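Local coordinates for protein diacylglycerol O-acyltransferase (Marinobacter hydrocarbonoclasticus, PDB 6CHJ) that probably transfers acyl groups from acyl-CoA to diacylglycerol or fatty alcohols, making triacylglycerols and wax esters, at residues R275-N280 / R430-L435; A268-A273 / L410-T415. One frame throughout, in Å; residues are numbered along the deposited sequence.

In the fold
Both contacts use helix 262-280, which packs on the sheet holding strand 410-417. Interaction 2 is the more central, its centre about 11 Å from that of the chain, and joins the middle of the helix to the strand; interaction 1, its centre about 19 Å from that of the chain, ties the helix's C-terminal end to the loop leading into helix 437-453. Each is buried where it touches, but the chemistry differs: interaction 2 is wholly apolar, sulfur and carbon atoms packing without a hydrogen bond, whereas in interaction 1 a tyrosine hydroxyl satisfies a backbone carbonyl of the loop. The two are continuous through L410, whose side chain packs against L432 and L435.

Interaction 1 (R275-N280 / R430-L435); sequences RTYLMN and RTLPSL
Y277 extends its ring from the last turn of helix 262-280 to the type II beta turn L432-L435, its chi1 of 179° placing CG trans to the amide nitrogen, while L432, its CG anti to the carbonyl carbon, swings its CD2 methyl to meet the ring. The turn sits in the loop between strand 420-428 and helix 437-453, and Y277 supplies nearly all of the helix's share of the contact. Its hydroxyl is the donor to P433 O, with OH to O at 2.7 Å. The C=O...donor angle is 126°. The oxygen is approached from above the carbonyl plane, 35° out of it. P433 O lies near the plane of the ring at its edge, as does S434 O, which is 4.1 Å from Y277 CE1. The apolar part of the contact is made by L432, which crosses the tyrosine side chain obliquely and brings CD2 to 3.7 Å from CE2. P433 closes in on the hydroxyl with its own ring, CD lying 3.5 Å from Y277 OH. A phenylalanine here would probably keep much of the packing against L432 but leave P433 O without its hydroxyl donor and the turn less firmly tied to the helix. Beyond the two segments, M438 of helix 437-453 also touches Y277, and L432 and L435 both pack on L410 of strand 410-417. On the helix itself, N280 turns back on the preceding turn: T276 O accepts from both N280 N and N280 ND2, which reach it from opposite faces of its plane, the side-chain bond measuring 2.8 Å from ND2 to O.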
ATOM      1  N   ARG B 275     -11.090  18.508  22.328  1.00 53.41           N
ATOM      2  CA  ARG B 275     -12.138  19.501  22.495  1.00 53.97           C
ATOM      3  C   ARG B 275     -12.050  20.557  21.402  1.00 50.18           C
ATOM      4  O   ARG B 275     -13.035  20.826  20.704  1.00 49.86           O
ATOM      5  CB  ARG B 275     -12.030  20.125  23.893  1.00 54.13           C
ATOM      6  CG  ARG B 275     -13.061  21.193  24.188  1.00 52.27           C
ATOM      7  CD  ARG B 275     -12.844  21.801  25.566  1.00 55.06           C
ATOM      8  NE  ARG B 275     -13.372  23.156  25.607  1.00 57.32           N
ATOM      9  CZ  ARG B 275     -14.660  23.460  25.743  1.00 60.10           C
ATOM     10  NH1 ARG B 275     -15.559  22.502  25.904  1.00 56.55           N
ATOM     11  NH2 ARG B 275     -15.047  24.734  25.737  1.00 63.00           N
ATOM     12  N   THR B 276     -10.869  21.149  21.223  1.00 46.76           N
ATOM     13  CA  THR B 276     -10.706  22.157  20.182  1.00 51.32           C
ATOM     14  C   THR B 276     -11.045  21.590  18.811  1.00 54.56           C
ATOM     15  O   THR B 276     -11.731  22.245  18.010  1.00 53.33           O
ATOM     16  CB  THR B 276      -9.274  22.699  20.183  1.00 57.30           C
ATOM     17  OG1 THR B 276      -8.838  22.926  21.528  1.00 55.33           O
ATOM     18  CG2 THR B 276      -9.202  24.021  19.404  1.00 56.18           C
ATOM     19  N   TYR B 277     -10.581  20.362  18.524  1.00 55.02           N
ATOM     20  CA  TYR B 277     -10.809  19.790  17.202  1.00 51.09           C
ATOM     21  C   TYR B 277     -12.302  19.619  16.920  1.00 54.30           C
ATOM     22  O   TYR B 277     -12.773  19.937  15.819  1.00 57.58           O
ATOM     23  CB  TYR B 277     -10.066  18.460  17.053  1.00 50.17           C
ATOM     24  CG  TYR B 277     -10.315  17.845  15.700  1.00 49.85           C
ATOM     25  CD1 TYR B 277      -9.482  18.136  14.621  1.00 54.82           C
ATOM     26  CD2 TYR B 277     -11.409  17.016  15.480  1.00 47.40           C
ATOM     27  CE1 TYR B 277      -9.714  17.596  13.363  1.00 55.82           C
ATOM     28  CE2 TYR B 277     -11.656  16.477  14.220  1.00 56.21           C
ATOM     29  CZ  TYR B 277     -10.804  16.770  13.173  1.00 56.48           C
ATOM     30  OH  TYR B 277     -11.047  16.244  11.933  1.00 58.29           O
ATOM     31  N   LEU B 278     -13.068  19.124  17.898  1.00 51.91           N
ATOM     32  CA  LEU B 278     -14.477  18.855  17.642  1.00 55.08           C
ATOM     33  C   LEU B 278     -15.311  20.127  17.639  1.00 56.07           C
ATOM     34  O   LEU B 278     -16.300  20.223  16.902  1.00 56.48           O
ATOM     35  CB  LEU B 278     -15.016  17.863  18.674  1.00 56.68           C
ATOM     36  CG  LEU B 278     -14.462  16.447  18.516  1.00 51.76           C
ATOM     37  CD1 LEU B 278     -14.673  15.622  19.784  1.00 50.17           C
ATOM     38  CD2 LEU B 278     -15.101  15.781  17.324  1.00 52.93           C
ATOM     39  N   MET B 279     -14.942  21.117  18.447  1.00 55.61           N
ATOM     40  CA  MET B 279     -15.594  22.412  18.316  1.00 58.15           C
ATOM     41  C   MET B 279     -15.359  22.975  16.928  1.00 62.31           C
ATOM     42  O   MET B 279     -16.311  23.305  16.207  1.00 59.85           O
ATOM     43  CB  MET B 279     -15.090  23.372  19.386  1.00 53.64           C
ATOM     44  CG  MET B 279     -15.549  22.988  20.778  1.00 48.73           C
ATOM     45  SD  MET B 279     -15.119  24.246  21.976  1.00 67.15           S
ATOM     46  CE  MET B 279     -13.337  24.054  22.076  1.00 51.92           C
ATOM     47  N   ASN B 280     -14.085  23.021  16.510  1.00 60.46           N
ATOM     48  CA  ASN B 280     -13.749  23.513  15.183  1.00 57.48           C
ATOM     49  C   ASN B 280     -14.539  22.807  14.087  1.00 61.61           C
ATOM     50  O   ASN B 280     -14.822  23.414  13.050  1.00 71.80           O
ATOM     51  CB  ASN B 280     -12.249  23.374  14.954  1.00 62.73           C
ATOM     52  CG  ASN B 280     -11.467  24.589  15.440  1.00 66.87           C
ATOM     53  OD1 ASN B 280     -11.110  25.458  14.651  1.00 75.05           O
ATOM     54  ND2 ASN B 280     -11.190  24.646  16.736  1.00 66.24           N
ATOM     55  N   ARG B 430     -10.500  10.394   5.888  1.00 53.70           N
ATOM     56  CA  ARG B 430     -11.790  10.969   5.504  1.00 58.13           C
ATOM     57  C   ARG B 430     -12.584  11.466   6.708  1.00 57.49           C
ATOM     58  O   ARG B 430     -13.119  12.581   6.689  1.00 58.08           O
ATOM     59  CB  ARG B 430     -12.644   9.970   4.731  1.00 59.16           C
ATOM     60  CG  ARG B 430     -14.046  10.520   4.497  1.00 53.57           C
ATOM     61  CD  ARG B 430     -15.053   9.446   4.179  1.00 53.63           C
ATOM     62  NE  ARG B 430     -15.393   8.625   5.339  1.00 59.99           N
ATOM     63  CZ  ARG B 430     -15.948   7.413   5.254  1.00 64.06           C
ATOM     64  NH1 ARG B 430     -16.201   6.886   4.054  1.00 63.64           N
ATOM     65  NH2 ARG B 430     -16.241   6.718   6.359  1.00 60.78           N
ATOM     66  N   THR B 431     -12.705  10.653   7.754  1.00 49.88           N
ATOM     67  CA  THR B 431     -13.615  11.077   8.804  1.00 59.61           C
ATOM     68  C   THR B 431     -13.000  12.144   9.697  1.00 57.10           C
ATOM     69  O   THR B 431     -13.737  12.836  10.407  1.00 57.75           O
ATOM     70  CB  THR B 431     -14.110   9.857   9.612  1.00 53.47           C
ATOM     71  OG1 THR B 431     -13.003   9.185  10.197  1.00 62.21           O
ATOM     72  CG2 THR B 431     -14.808   8.856   8.685  1.00 54.24           C
ATOM     73  N   LEU B 432     -11.685  12.342   9.634  1.00 54.86           N
ATOM     74  CA  LEU B 432     -10.998  13.307  10.488  1.00 59.82           C
ATOM     75  C   LEU B 432     -10.221  14.303   9.635  1.00 58.02           C
ATOM     76  O   LEU B 432      -8.981  14.311   9.641  1.00 60.90           O
ATOM     77  CB  LEU B 432     -10.085  12.599  11.484  1.00 59.18           C
ATOM     78  CG  LEU B 432     -10.911  11.900  12.563  1.00 58.19           C
ATOM     79  CD1 LEU B 432     -10.040  11.128  13.524  1.00 56.12           C
ATOM     80  CD2 LEU B 432     -11.739  12.939  13.294  1.00 61.03           C
ATOM     81  N   PRO B 433     -10.924  15.181   8.914  1.00 57.99           N
ATOM     82  CA  PRO B 433     -10.237  16.180   8.090  1.00 64.86           C
ATOM     83  C   PRO B 433      -9.355  17.099   8.921  1.00 63.92           C
ATOM     84  O   PRO B 433      -9.757  17.581   9.982  1.00 63.48           O
ATOM     85  CB  PRO B 433     -11.394  16.952   7.446  1.00 64.18           C
ATOM     86  CG  PRO B 433     -12.551  16.749   8.381  1.00 61.34           C
ATOM     87  CD  PRO B 433     -12.389  15.340   8.839  1.00 59.09           C
ATOM     88  N   SER B 434      -8.134  17.325   8.421  1.00 61.27           N
ATOM     89  CA  SER B 434      -7.190  18.305   8.965  1.00 62.22           C
ATOM     90  C   SER B 434      -6.622  17.849  10.306  1.00 61.21           C
ATOM     91  O   SER B 434      -6.346  18.655  11.189  1.00 61.08           O
ATOM     92  CB  SER B 434      -7.828  19.690   9.077  1.00 65.02           C
ATOM     93  OG  SER B 434      -8.265  20.125   7.801  1.00 70.70           O
ATOM     94  N   LEU B 435      -6.398  16.544  10.427  1.00 60.57           N
ATOM     95  CA  LEU B 435      -6.008  15.950  11.696  1.00 57.96           C
ATOM     96  C   LEU B 435      -4.684  16.504  12.204  1.00 59.40           C
ATOM     97  O   LEU B 435      -4.432  16.473  13.416  1.00 56.26           O
ATOM     98  CB  LEU B 435      -5.938  14.425  11.524  1.00 61.64           C
ATOM     99  CG  LEU B 435      -5.547  13.475  12.656  1.00 59.05           C
ATOM    100  CD1 LEU B 435      -6.159  12.098  12.406  1.00 60.07           C
ATOM    101  CD2 LEU B 435      -4.054  13.328  12.708  1.00 58.78           C
TER

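Interaction 2 (A268-A273 / L410-T415)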
ATOM      1  N   ALA B 268      -4.661  15.463  29.780  1.00 48.71           N
ATOM      2  CA  ALA B 268      -5.322  16.755  29.633  1.00 49.93           C
ATOM      3  C   ALA B 268      -4.988  17.403  28.295  1.00 44.48           C
ATOM      4  O   ALA B 268      -5.854  18.017  27.661  1.00 45.90           O
ATOM      5  CB  ALA B 268      -4.914  17.679  30.788  1.00 53.26           C
ATOM      6  N   MET B 269      -3.728  17.311  27.865  1.00 43.24           N
ATOM      7  CA  MET B 269      -3.388  17.807  26.533  1.00 52.48           C
ATOM      8  C   MET B 269      -4.244  17.134  25.467  1.00 49.34           C
ATOM      9  O   MET B 269      -4.762  17.813  24.572  1.00 47.68           O
ATOM     10  CB  MET B 269      -1.908  17.603  26.239  1.00 49.75           C
ATOM     11  CG  MET B 269      -1.006  18.649  26.895  1.00 51.37           C
ATOM     12  SD  MET B 269       0.695  18.071  26.851  1.00 54.81           S
ATOM     13  CE  MET B 269       1.032  18.127  25.081  1.00 54.88           C
ATOM     14  N   CYS B 270      -4.448  15.808  25.582  1.00 40.07           N
ATOM     15  CA  CYS B 270      -5.334  15.112  24.644  1.00 50.02           C
ATOM     16  C   CYS B 270      -6.778  15.596  24.773  1.00 49.09           C
ATOM     17  O   CYS B 270      -7.431  15.889  23.764  1.00 53.49           O
ATOM     18  CB  CYS B 270      -5.253  13.594  24.839  1.00 45.85           C
ATOM     19  SG  CYS B 270      -3.576  12.868  24.572  1.00 54.25           S
ATOM     20  N   ALA B 271      -7.299  15.684  26.007  1.00 46.92           N
ATOM     21  CA  ALA B 271      -8.649  16.227  26.214  1.00 51.33           C
ATOM     22  C   ALA B 271      -8.814  17.613  25.584  1.00 49.45           C
ATOM     23  O   ALA B 271      -9.799  17.872  24.882  1.00 53.58           O
ATOM     24  CB  ALA B 271      -8.970  16.295  27.705  1.00 47.15           C
ATOM     25  N   ALA B 272      -7.864  18.521  25.830  1.00 49.38           N
ATOM     26  CA  ALA B 272      -7.950  19.862  25.244  1.00 53.23           C
ATOM     27  C   ALA B 272      -7.930  19.795  23.720  1.00 52.40           C
ATOM     28  O   ALA B 272      -8.820  20.342  23.054  1.00 53.37           O
ATOM     29  CB  ALA B 272      -6.811  20.752  25.758  1.00 43.56           C
ATOM     30  N   ALA B 273      -6.932  19.103  23.150  1.00 51.95           N
ATOM     31  CA  ALA B 273      -6.837  18.990  21.693  1.00 51.68           C
ATOM     32  C   ALA B 273      -8.116  18.418  21.098  1.00 51.22           C
ATOM     33  O   ALA B 273      -8.626  18.929  20.090  1.00 51.63           O
ATOM     34  CB  ALA B 273      -5.627  18.139  21.295  1.00 45.81           C
ATOM     35  N   LEU B 410      -9.802   7.430  15.368  1.00 45.19           N
ATOM     36  CA  LEU B 410      -8.609   8.083  15.891  1.00 39.48           C
ATOM     37  C   LEU B 410      -7.975   7.232  16.980  1.00 45.41           C
ATOM     38  O   LEU B 410      -8.666   6.742  17.879  1.00 47.47           O
ATOM     39  CB  LEU B 410      -8.940   9.471  16.445  1.00 43.06           C
ATOM     40  CG  LEU B 410      -7.813  10.346  17.025  1.00 51.26           C
ATOM     41  CD1 LEU B 410      -6.723  10.711  16.007  1.00 48.40           C
ATOM     42  CD2 LEU B 410      -8.390  11.618  17.607  1.00 45.08           C
ATOM     43  N   ASN B 411      -6.663   7.051  16.896  1.00 45.63           N
ATOM     44  CA  ASN B 411      -5.918   6.350  17.927  1.00 45.13           C
ATOM     45  C   ASN B 411      -4.741   7.224  18.338  1.00 53.69           C
ATOM     46  O   ASN B 411      -3.888   7.562  17.505  1.00 51.66           O
ATOM     47  CB  ASN B 411      -5.450   4.982  17.435  1.00 41.36           C
ATOM     48  CG  ASN B 411      -4.922   4.126  18.557  1.00 49.43           C
ATOM     49  OD1 ASN B 411      -4.017   4.532  19.279  1.00 58.66           O
ATOM     50  ND2 ASN B 411      -5.503   2.948  18.736  1.00 55.08           N
ATOM     51  N   MET B 412      -4.710   7.608  19.608  1.00 44.55           N
ATOM     52  CA  MET B 412      -3.670   8.476  20.133  1.00 45.25           C
ATOM     53  C   MET B 412      -2.684   7.612  20.894  1.00 52.39           C
ATOM     54  O   MET B 412      -3.066   6.927  21.851  1.00 55.46           O
ATOM     55  CB  MET B 412      -4.249   9.556  21.040  1.00 50.25           C
ATOM     56  CG  MET B 412      -5.222  10.516  20.347  1.00 54.39           C
ATOM     57  SD  MET B 412      -5.951  11.717  21.495  1.00 51.47           S
ATOM     58  CE  MET B 412      -4.998  13.191  21.182  1.00 51.23           C
ATOM     59  N   THR B 413      -1.429   7.620  20.466  1.00 46.66           N
ATOM     60  CA  THR B 413      -0.436   6.795  21.128  1.00 50.12           C
ATOM     61  C   THR B 413       0.753   7.632  21.552  1.00 54.92           C
ATOM     62  O   THR B 413       1.243   8.485  20.801  1.00 54.86           O
ATOM     63  CB  THR B 413       0.012   5.660  20.251  1.00 50.95           C
ATOM     64  OG1 THR B 413       0.133   6.141  18.903  1.00 68.09           O
ATOM     65  CG2 THR B 413      -1.008   4.537  20.308  1.00 48.70           C
ATOM     66  N   LEU B 414       1.216   7.356  22.762  1.00 54.17           N
ATOM     67  CA  LEU B 414       2.177   8.186  23.462  1.00 55.98           C
ATOM     68  C   LEU B 414       3.318   7.348  23.991  1.00 59.09           C
ATOM     69  O   LEU B 414       3.144   6.186  24.371  1.00 61.79           O
ATOM     70  CB  LEU B 414       1.534   8.910  24.607  1.00 55.74           C
ATOM     71  CG  LEU B 414       0.691   9.977  23.964  1.00 54.94           C
ATOM     72  CD1 LEU B 414      -0.762   9.663  24.047  1.00 51.93           C
ATOM     73  CD2 LEU B 414       1.027  11.223  24.667  1.00 62.90           C
ATOM     74  N   THR B 415       4.485   7.974  24.017  1.00 56.75           N
ATOM     75  CA  THR B 415       5.687   7.352  24.534  1.00 63.54           C
ATOM     76  C   THR B 415       6.602   8.479  24.978  1.00 60.41           C
ATOM     77  O   THR B 415       6.354   9.658  24.695  1.00 55.58           O
ATOM     78  CB  THR B 415       6.362   6.443  23.487  1.00 59.11           C
ATOM     79  OG1 THR B 415       7.479   5.767  24.081  1.00 67.83           O
ATOM     80  CG2 THR B 415       6.854   7.251  22.326  1.00 52.95           C
TER
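C270 and M412 make the closest contact, a meeting of sulfur-bearing side chains. The thioether of M412 crosses to the helix with its chain bent at chi3 (101°), which sets the terminal methyl against both side-chain atoms of the cysteine: CE is 3.7 Å from C270 CB and equally near SG. The M412 sulfur follows behind, SD being 3.9 Å from C270 CB. A second apolar contact is looser and lies further along the strand, where L414 CD1 comes to 4.3 Å from C270 SG. Thus one cysteine meets two residues two apart on the strand, M412 and L414, whose side chains leave the same face. No hydrogen bond links the segments; the strand's backbone bonds go instead to its neighbours, T413 pairing with G424 and M412 with V377 and S379. M438 of helix 437-453 touches both A273 and M412, adding a third element to this buried, apolar layer. The arrangement is that of a helix laid on one face of a mixed beta sheet, the alpha/beta layering of the CoA-dependent acyltransferase fold to which this family belongs.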